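Local coordinates for protein diaminopropionate ammonia-lyase (Escherichia coli, PDB 4D9I) that uses pyridoxal 5'-phosphate to catalyse the alpha,beta-elimination of both L- and D-2,3-diaminopropionate to pyruvate and ammonia, at residues Phe24-Ala29 against Leu244-Ser249; Leu63-Ser68 against Asp211-Gln216. One frame throughout, in Å; residues are numbered along the deposited sequence.

Interaction 1 (Phe24-Ala29 against Leu244-Ser249); sequences FSQSQA and LVDVYS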
ATOM      1  N   PHE B  24     -10.195  20.449 -30.192  1.00 42.06           N
ATOM      2  CA  PHE B  24      -9.490  19.549 -29.265  1.00 39.70           C
ATOM      3  C   PHE B  24      -9.231  18.190 -29.921  1.00 39.45           C
ATOM      4  O   PHE B  24      -9.908  17.216 -29.606  1.00 39.35           O
ATOM      5  CB  PHE B  24     -10.256  19.395 -27.919  1.00 38.46           C
ATOM      6  CG  PHE B  24     -10.596  20.715 -27.255  1.00 39.01           C
ATOM      7  CD1 PHE B  24      -9.590  21.545 -26.744  1.00 37.89           C
ATOM      8  CD2 PHE B  24     -11.916  21.150 -27.183  1.00 40.55           C
ATOM      9  CE1 PHE B  24      -9.897  22.769 -26.164  1.00 38.49           C
ATOM     10  CE2 PHE B  24     -12.234  22.387 -26.617  1.00 41.65           C
ATOM     11  CZ  PHE B  24     -11.218  23.202 -26.103  1.00 40.33           C
ATOM     12  N   SER B  25      -8.238  18.135 -30.810  1.00 39.74           N
ATOM     13  CA  SER B  25      -7.954  16.942 -31.622  1.00 40.72           C
ATOM     14  C   SER B  25      -6.472  16.562 -31.663  1.00 40.05           C
ATOM     15  O   SER B  25      -5.658  17.140 -30.963  1.00 39.16           O
ATOM     16  CB  SER B  25      -8.471  17.144 -33.050  1.00 43.53           C
ATOM     17  OG  SER B  25      -7.649  18.054 -33.761  1.00 44.23           O
ATOM     18  N   GLN B  26      -6.126  15.593 -32.505  1.00 41.21           N
ATOM     19  CA  GLN B  26      -4.737  15.144 -32.653  1.00 41.20           C
ATOM     20  C   GLN B  26      -3.693  16.229 -32.989  1.00 41.79           C
ATOM     21  O   GLN B  26      -2.593  16.225 -32.432  1.00 40.28           O
ATOM     22  CB  GLN B  26      -4.664  14.040 -33.696  1.00 43.20           C
ATOM     23  CG  GLN B  26      -4.899  12.667 -33.101  1.00 42.36           C
ATOM     24  CD  GLN B  26      -4.994  11.592 -34.158  1.00 44.62           C
ATOM     25  OE1 GLN B  26      -6.012  11.458 -34.840  1.00 46.22           O
ATOM     26  NE2 GLN B  26      -3.941  10.804 -34.282  1.00 45.13           N
ATOM     27  N   SER B  27      -4.029  17.139 -33.906  1.00 43.78           N
ATOM     28  CA  SER B  27      -3.049  18.119 -34.381  1.00 44.91           C
ATOM     29  C   SER B  27      -2.649  19.152 -33.322  1.00 43.09           C
ATOM     30  O   SER B  27      -1.466  19.452 -33.185  1.00 42.84           O
ATOM     31  CB  SER B  27      -3.500  18.786 -35.690  1.00 47.95           C
ATOM     32  OG  SER B  27      -4.849  19.216 -35.612  1.00 48.49           O
ATOM     33  N   GLN B  28      -3.619  19.670 -32.565  1.00 42.27           N
ATOM     34  CA  GLN B  28      -3.323  20.624 -31.473  1.00 40.58           C
ATOM     35  C   GLN B  28      -2.549  19.952 -30.357  1.00 38.39           C
ATOM     36  O   GLN B  28      -1.613  20.539 -29.797  1.00 37.69           O
ATOM     37  CB  GLN B  28      -4.587  21.277 -30.907  1.00 40.33           C
ATOM     38  CG  GLN B  28      -5.327  22.158 -31.901  1.00 42.92           C
ATOM     39  CD  GLN B  28      -6.445  21.412 -32.597  1.00 44.59           C
ATOM     40  OE1 GLN B  28      -6.573  20.180 -32.464  1.00 44.46           O
ATOM     41  NE2 GLN B  28      -7.281  22.150 -33.322  1.00 46.16           N
ATOM     42  N   ALA B  29      -2.931  18.716 -30.042  1.00 37.35           N
ATOM     43  CA  ALA B  29      -2.182  17.920 -29.078  1.00 35.27           C
ATOM     44  C   ALA B  29      -0.740  17.692 -29.546  1.00 35.75           C
ATOM     45  O   ALA B  29       0.183  17.849 -28.764  1.00 34.56           O
ATOM     46  CB  ALA B  29      -2.880  16.601 -28.812  1.00 34.67           C
ATOM     47  N   LEU B 244      -8.769  11.596 -27.660  1.00 27.70           N
ATOM     48  CA  LEU B 244      -8.940  10.144 -27.770  1.00 28.73           C
ATOM     49  C   LEU B 244      -9.997   9.765 -28.808  1.00 31.25           C
ATOM     50  O   LEU B 244      -9.821   8.825 -29.595  1.00 33.07           O
ATOM     51  CB  LEU B 244      -9.326   9.550 -26.415  1.00 26.80           C
ATOM     52  CG  LEU B 244      -8.240   9.499 -25.336  1.00 25.10           C
ATOM     53  CD1 LEU B 244      -8.781   8.953 -24.022  1.00 23.99           C
ATOM     54  CD2 LEU B 244      -7.032   8.689 -25.797  1.00 25.24           C
ATOM     55  N   VAL B 245     -11.083  10.526 -28.795  1.00 31.86           N
ATOM     56  CA  VAL B 245     -12.241  10.264 -29.628  1.00 34.83           C
ATOM     57  C   VAL B 245     -11.911  10.671 -31.065  1.00 37.08           C
ATOM     58  O   VAL B 245     -12.446  10.105 -32.011  1.00 39.57           O
ATOM     59  CB  VAL B 245     -13.467  10.957 -28.987  1.00 34.83           C
ATOM     60  CG1 VAL B 245     -14.200  11.899 -29.915  1.00 36.88           C
ATOM     61  CG2 VAL B 245     -14.342   9.965 -28.242  1.00 34.35           C
ATOM     62  N   ASP B 246     -10.970  11.605 -31.219  1.00 36.47           N
ATOM     63  CA  ASP B 246     -10.410  11.902 -32.538  1.00 38.98           C
ATOM     64  C   ASP B 246      -9.568  10.740 -33.072  1.00 39.84           C
ATOM     65  O   ASP B 246      -9.628  10.436 -34.263  1.00 42.82           O
ATOM     66  CB  ASP B 246      -9.589  13.205 -32.527  1.00 38.30           C
ATOM     67  CG  ASP B 246      -9.225  13.683 -33.929  1.00 40.95           C
ATOM     68  OD1 ASP B 246     -10.117  13.762 -34.803  1.00 43.08           O
ATOM     69  OD2 ASP B 246      -8.037  13.990 -34.159  1.00 41.08           O
ATOM     70  N   VAL B 247      -8.791  10.113 -32.188  1.00 38.06           N
ATOM     71  CA  VAL B 247      -7.967   8.947 -32.511  1.00 38.55           C
ATOM     72  C   VAL B 247      -8.818   7.693 -32.724  1.00 40.15           C
ATOM     73  O   VAL B 247      -8.610   6.966 -33.696  1.00 42.78           O
ATOM     74  CB  VAL B 247      -6.939   8.660 -31.386  1.00 36.25           C
ATOM     75  CG1 VAL B 247      -6.249   7.311 -31.578  1.00 36.72           C
ATOM     76  CG2 VAL B 247      -5.907   9.778 -31.298  1.00 35.16           C
ATOM     77  N   TYR B 248      -9.783   7.455 -31.834  1.00 38.68           N
ATOM     78  CA  TYR B 248     -10.473   6.165 -31.770  1.00 39.60           C
ATOM     79  C   TYR B 248     -11.921   6.099 -32.247  1.00 42.11           C
ATOM     80  O   TYR B 248     -12.471   4.992 -32.403  1.00 43.75           O
ATOM     81  CB  TYR B 248     -10.394   5.609 -30.345  1.00 36.96           C
ATOM     82  CG  TYR B 248      -9.006   5.253 -29.888  1.00 35.53           C
ATOM     83  CD1 TYR B 248      -8.295   4.221 -30.499  1.00 36.96           C
ATOM     84  CD2 TYR B 248      -8.401   5.944 -28.827  1.00 33.63           C
ATOM     85  CE1 TYR B 248      -7.024   3.884 -30.068  1.00 36.28           C
ATOM     86  CE2 TYR B 248      -7.131   5.612 -28.384  1.00 32.58           C
ATOM     87  CZ  TYR B 248      -6.452   4.582 -29.008  1.00 33.61           C
ATOM     88  OH  TYR B 248      -5.196   4.253 -28.575  1.00 33.22           O
ATOM     89  N   SER B 249     -12.528   7.257 -32.503  1.00 42.67           N
ATOM     90  CA  SER B 249     -13.963   7.380 -32.788  1.00 44.71           C
ATOM     91  C   SER B 249     -14.762   7.303 -31.495  1.00 43.07           C
ATOM     92  O   SER B 249     -14.480   6.473 -30.627  1.00 41.83           O
ATOM     93  CB  SER B 249     -14.472   6.331 -33.797  1.00 48.02           C
ATOM     94  OG  SER B 249     -14.866   5.144 -33.109  1.00 48.66           O
TER

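Interaction 2 (Leu63-Ser68 against Asp211-Gln216); sequences LVKDES and DEAVEQ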
ATOM      1  N   LEU B  63      -4.743   0.007 -17.586  1.00 20.32           N
ATOM      2  CA  LEU B  63      -3.563   0.795 -17.894  1.00 20.29           C
ATOM      3  C   LEU B  63      -3.717   2.128 -17.196  1.00 19.48           C
ATOM      4  O   LEU B  63      -4.733   2.816 -17.398  1.00 20.19           O
ATOM      5  CB  LEU B  63      -3.423   1.008 -19.400  1.00 21.21           C
ATOM      6  CG  LEU B  63      -3.424  -0.273 -20.251  1.00 22.53           C
ATOM      7  CD1 LEU B  63      -3.579   0.093 -21.712  1.00 24.00           C
ATOM      8  CD2 LEU B  63      -2.161  -1.092 -20.001  1.00 22.88           C
ATOM      9  N   VAL B  64      -2.748   2.481 -16.367  1.00 18.68           N
ATOM     10  CA  VAL B  64      -2.840   3.728 -15.590  1.00 17.87           C
ATOM     11  C   VAL B  64      -1.769   4.695 -16.041  1.00 18.08           C
ATOM     12  O   VAL B  64      -0.557   4.443 -15.871  1.00 18.34           O
ATOM     13  CB  VAL B  64      -2.710   3.493 -14.068  1.00 17.48           C
ATOM     14  CG1 VAL B  64      -2.882   4.817 -13.295  1.00 16.92           C
ATOM     15  CG2 VAL B  64      -3.727   2.455 -13.603  1.00 17.48           C
ATOM     16  N   LYS B  65      -2.220   5.813 -16.593  1.00 22.56           N
ATOM     17  CA  LYS B  65      -1.344   6.931 -16.890  1.00 21.64           C
ATOM     18  C   LYS B  65      -1.000   7.667 -15.601  1.00 20.52           C
ATOM     19  O   LYS B  65      -1.880   8.306 -14.976  1.00 20.13           O
ATOM     20  CB  LYS B  65      -2.038   7.851 -17.913  1.00 21.45           C
ATOM     21  CG  LYS B  65      -1.155   8.918 -18.555  1.00 21.12           C
ATOM     22  CD  LYS B  65       0.050   8.348 -19.303  1.00 22.23           C
ATOM     23  CE  LYS B  65       0.737   9.445 -20.128  1.00 22.48           C
ATOM     24  NZ  LYS B  65       2.112   9.059 -20.556  1.00 23.70           N
ATOM     25  N   ASP B  66       0.287   7.608 -15.223  1.00 20.44           N
ATOM     26  CA  ASP B  66       0.771   8.072 -13.928  1.00 20.00           C
ATOM     27  C   ASP B  66       1.368   9.485 -13.992  1.00 19.19           C
ATOM     28  O   ASP B  66       2.569   9.681 -14.243  1.00 19.48           O
ATOM     29  CB  ASP B  66       1.780   7.062 -13.341  1.00 21.42           C
ATOM     30  CG  ASP B  66       2.286   7.463 -11.972  1.00 21.69           C
ATOM     31  OD1 ASP B  66       1.746   8.430 -11.381  1.00 20.98           O
ATOM     32  OD2 ASP B  66       3.214   6.790 -11.464  1.00 23.31           O
ATOM     33  N   GLU B  67       0.506  10.464 -13.741  1.00 18.25           N
ATOM     34  CA  GLU B  67       0.863  11.868 -13.916  1.00 17.73           C
ATOM     35  C   GLU B  67       1.545  12.441 -12.686  1.00 18.05           C
ATOM     36  O   GLU B  67       1.880  13.628 -12.654  1.00 17.69           O
ATOM     37  CB  GLU B  67      -0.360  12.697 -14.351  1.00 17.04           C
ATOM     38  CG  GLU B  67      -0.753  12.450 -15.812  1.00 17.30           C
ATOM     39  CD  GLU B  67       0.328  12.926 -16.786  1.00 17.68           C
ATOM     40  OE1 GLU B  67       0.923  14.008 -16.565  1.00 17.45           O
ATOM     41  OE2 GLU B  67       0.610  12.200 -17.769  1.00 18.69           O
ATOM     42  N   SER B  68       1.786  11.591 -11.685  1.00 18.92           N
ATOM     43  CA  SER B  68       2.607  12.004 -10.552  1.00 20.01           C
ATOM     44  C   SER B  68       4.051  12.254 -10.996  1.00 20.96           C
ATOM     45  O   SER B  68       4.814  12.952 -10.300  1.00 22.26           O
ATOM     46  CB  SER B  68       2.580  10.977  -9.409  1.00 20.99           C
ATOM     47  OG  SER B  68       3.371   9.836  -9.704  1.00 22.14           O
ATOM     48  N   ASP B 211      -1.901  12.007 -25.995  1.00 25.87           N
ATOM     49  CA  ASP B 211      -0.989  11.701 -27.119  1.00 27.90           C
ATOM     50  C   ASP B 211       0.089  10.686 -26.694  1.00 27.90           C
ATOM     51  O   ASP B 211       0.309   9.672 -27.377  1.00 29.24           O
ATOM     52  CB  ASP B 211      -0.350  12.969 -27.698  1.00 29.16           C
ATOM     53  CG  ASP B 211       0.539  12.677 -28.913  1.00 32.51           C
ATOM     54  OD1 ASP B 211       0.012  12.700 -30.031  1.00 33.88           O
ATOM     55  OD2 ASP B 211       1.750  12.402 -28.760  1.00 33.16           O
ATOM     56  N   GLU B 212       0.732  10.953 -25.559  1.00 25.79           N
ATOM     57  CA  GLU B 212       1.728  10.031 -25.004  1.00 25.92           C
ATOM     58  C   GLU B 212       1.154   8.646 -24.750  1.00 25.43           C
ATOM     59  O   GLU B 212       1.772   7.649 -25.118  1.00 26.75           O
ATOM     60  CB  GLU B 212       2.309  10.555 -23.689  1.00 24.61           C
ATOM     61  CG  GLU B 212       3.208  11.771 -23.810  1.00 24.94           C
ATOM     62  CD  GLU B 212       3.611  12.308 -22.451  1.00 24.15           C
ATOM     63  OE1 GLU B 212       3.259  11.644 -21.426  1.00 23.07           O
ATOM     64  OE2 GLU B 212       4.290  13.375 -22.399  1.00 24.36           O
ATOM     65  N   ALA B 213      -0.018   8.598 -24.118  1.00 23.98           N
ATOM     66  CA  ALA B 213      -0.678   7.331 -23.793  1.00 23.82           C
ATOM     67  C   ALA B 213      -1.019   6.515 -25.035  1.00 25.31           C
ATOM     68  O   ALA B 213      -0.867   5.301 -25.016  1.00 25.55           O
ATOM     69  CB  ALA B 213      -1.923   7.547 -22.921  1.00 22.46           C
ATOM     70  N   VAL B 214      -1.460   7.180 -26.107  1.00 26.06           N
ATOM     71  CA  VAL B 214      -1.797   6.480 -27.344  1.00 28.19           C
ATOM     72  C   VAL B 214      -0.528   5.878 -27.946  1.00 29.95           C
ATOM     73  O   VAL B 214      -0.516   4.716 -28.323  1.00 30.75           O
ATOM     74  CB  VAL B 214      -2.519   7.387 -28.374  1.00 28.85           C
ATOM     75  CG1 VAL B 214      -2.628   6.693 -29.720  1.00 31.29           C
ATOM     76  CG2 VAL B 214      -3.916   7.718 -27.889  1.00 28.07           C
ATOM     77  N   GLU B 215       0.534   6.681 -28.013  1.00 30.62           N
ATOM     78  CA  GLU B 215       1.845   6.202 -28.446  1.00 32.58           C
ATOM     79  C   GLU B 215       2.261   5.012 -27.582  1.00 32.04           C
ATOM     80  O   GLU B 215       2.746   4.019 -28.092  1.00 33.77           O
ATOM     81  CB  GLU B 215       2.896   7.310 -28.329  1.00 33.16           C
ATOM     82  CG  GLU B 215       4.264   6.909 -28.866  1.00 36.19           C
ATOM     83  CD  GLU B 215       5.352   7.948 -28.597  1.00 36.93           C
ATOM     84  OE1 GLU B 215       5.099   8.939 -27.888  1.00 35.20           O
ATOM     85  OE2 GLU B 215       6.486   7.767 -29.096  1.00 39.53           O
ATOM     86  N   GLN B 216       2.087   5.127 -26.268  1.00 29.77           N
ATOM     87  CA  GLN B 216       2.470   4.033 -25.377  1.00 29.50           C
ATOM     88  C   GLN B 216       1.619   2.780 -25.605  1.00 29.90           C
ATOM     89  O   GLN B 216       2.153   1.674 -25.640  1.00 31.77           O
ATOM     90  CB  GLN B 216       2.428   4.469 -23.918  1.00 27.17           C
ATOM     91  CG  GLN B 216       3.576   5.375 -23.519  1.00 27.33           C
ATOM     92  CD  GLN B 216       3.253   6.181 -22.294  1.00 25.18           C
ATOM     93  OE1 GLN B 216       2.163   6.735 -22.184  1.00 24.29           O
ATOM     94  NE2 GLN B 216       4.181   6.235 -21.356  1.00 24.99           N
TER

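Interaction 1 (Phe24-Ala29 against Leu244-Ser249)
The carboxylate of Asp246 is met on the anti side of OD2, 32° out of its plane, by the backbone N of Gln26. Gln26 N donates to Asp246 OD2 at 3.0 Å, and the bond is nearly straight, with an angle of 169° at the hydrogen. Ser25 CB lies 3.4 Å from Asp246 OD2. Asp246 CG stands anti to its own backbone N (chi1 -169°), which carries the carboxylate across to the other helix. Farther along, the ring of Tyr248 has CG1 of its neighbour Val247 over the centre of one face, 3.5 Å above the plane. The other methyl of Val247, CG2, faces Gln26 and touches Gln26 CG at 3.6 Å. Ser25 is the N-cap of helix 26-36, and Asp246 lies near the C-terminal end of helix 235-248. The acid therefore takes up an N-H of the first turn of helix 26-36, where its negative charge probably suits the helix dipole. On the N-cap itself, Ser25 OG lies 2.7 Å from Gln28 OE1, in hydrogen-bonding contact, and also has Pro22 O as a partner. Gln28 OE1 also accepts from Ser25 N, which comes from above the carbonyl plane.

Interaction 2 (Leu63-Ser68 against Asp211-Gln216)
Lys65 reaches from its strand to the helix 211-216, and its CB already points toward that helix. CG lies anti to the backbone N (chi1 -168°), and a bend at chi2 (59°) turns the rest of the chain across the helix. CD packs on the methyl of Ala213, with Lys65 CD 4.2 Å from Ala213 CB. Lys65 CE follows, 3.6 Å from Glu212 OE1. NZ then sits between two side chains one helical turn apart. Lys65 NZ donates to Gln216 OE1 at 2.8 Å, somewhat off the carbonyl plane. Lys65 NZ also forms a 3.0 Å salt bridge with Glu212 OE1, which uses its anti lone pair. Strand 61-66 belongs to the mixed sheet of this fold type II enzyme, and helix 208-220 packs against it. Strand 63-66 and helix 211-216 run at 139°, their axes 10.1 Å apart at closest approach. Thr45 O is a third acceptor for the buried ammonium. A methionine in place of Lys65 would probably leave Glu212 and Gln216 without their shared donor and cost the strand its polar tie to the helix. Glu212 has further partners: Arg70 bridges to OE1 and Tyr42 OH bonds to OE2. Arg70 also pairs with Glu67, whose carboxylate comes near that of Glu212.

Overall arrangement
Interaction 1 and interaction 2 have centres about 15 Å apart and meet through helix 208-220. Val214, on that helix in interaction 2, packs against side chains of interaction 1. Val214 CG1 lies 3.7 Å from Tyr248 OH, and Val214 CG2 lies 3.9 Å from Leu244 CD2. The layers thus run from strand 61-66 through helix 208-220 to helix 235-248. Helix 26-36 lies beside both helices; its Arg33 bridges to Asp211 and Glu215. Along the chain, interaction 2 is nested within the loop closed by interaction 1. Interaction 2 is buried. Interaction 1 is partly buried; its centre is about 17 Å from the centre of the chain, against about 13 Å for interaction 2. Both lie away from the annotated active-site residues Lys77 and Asp120.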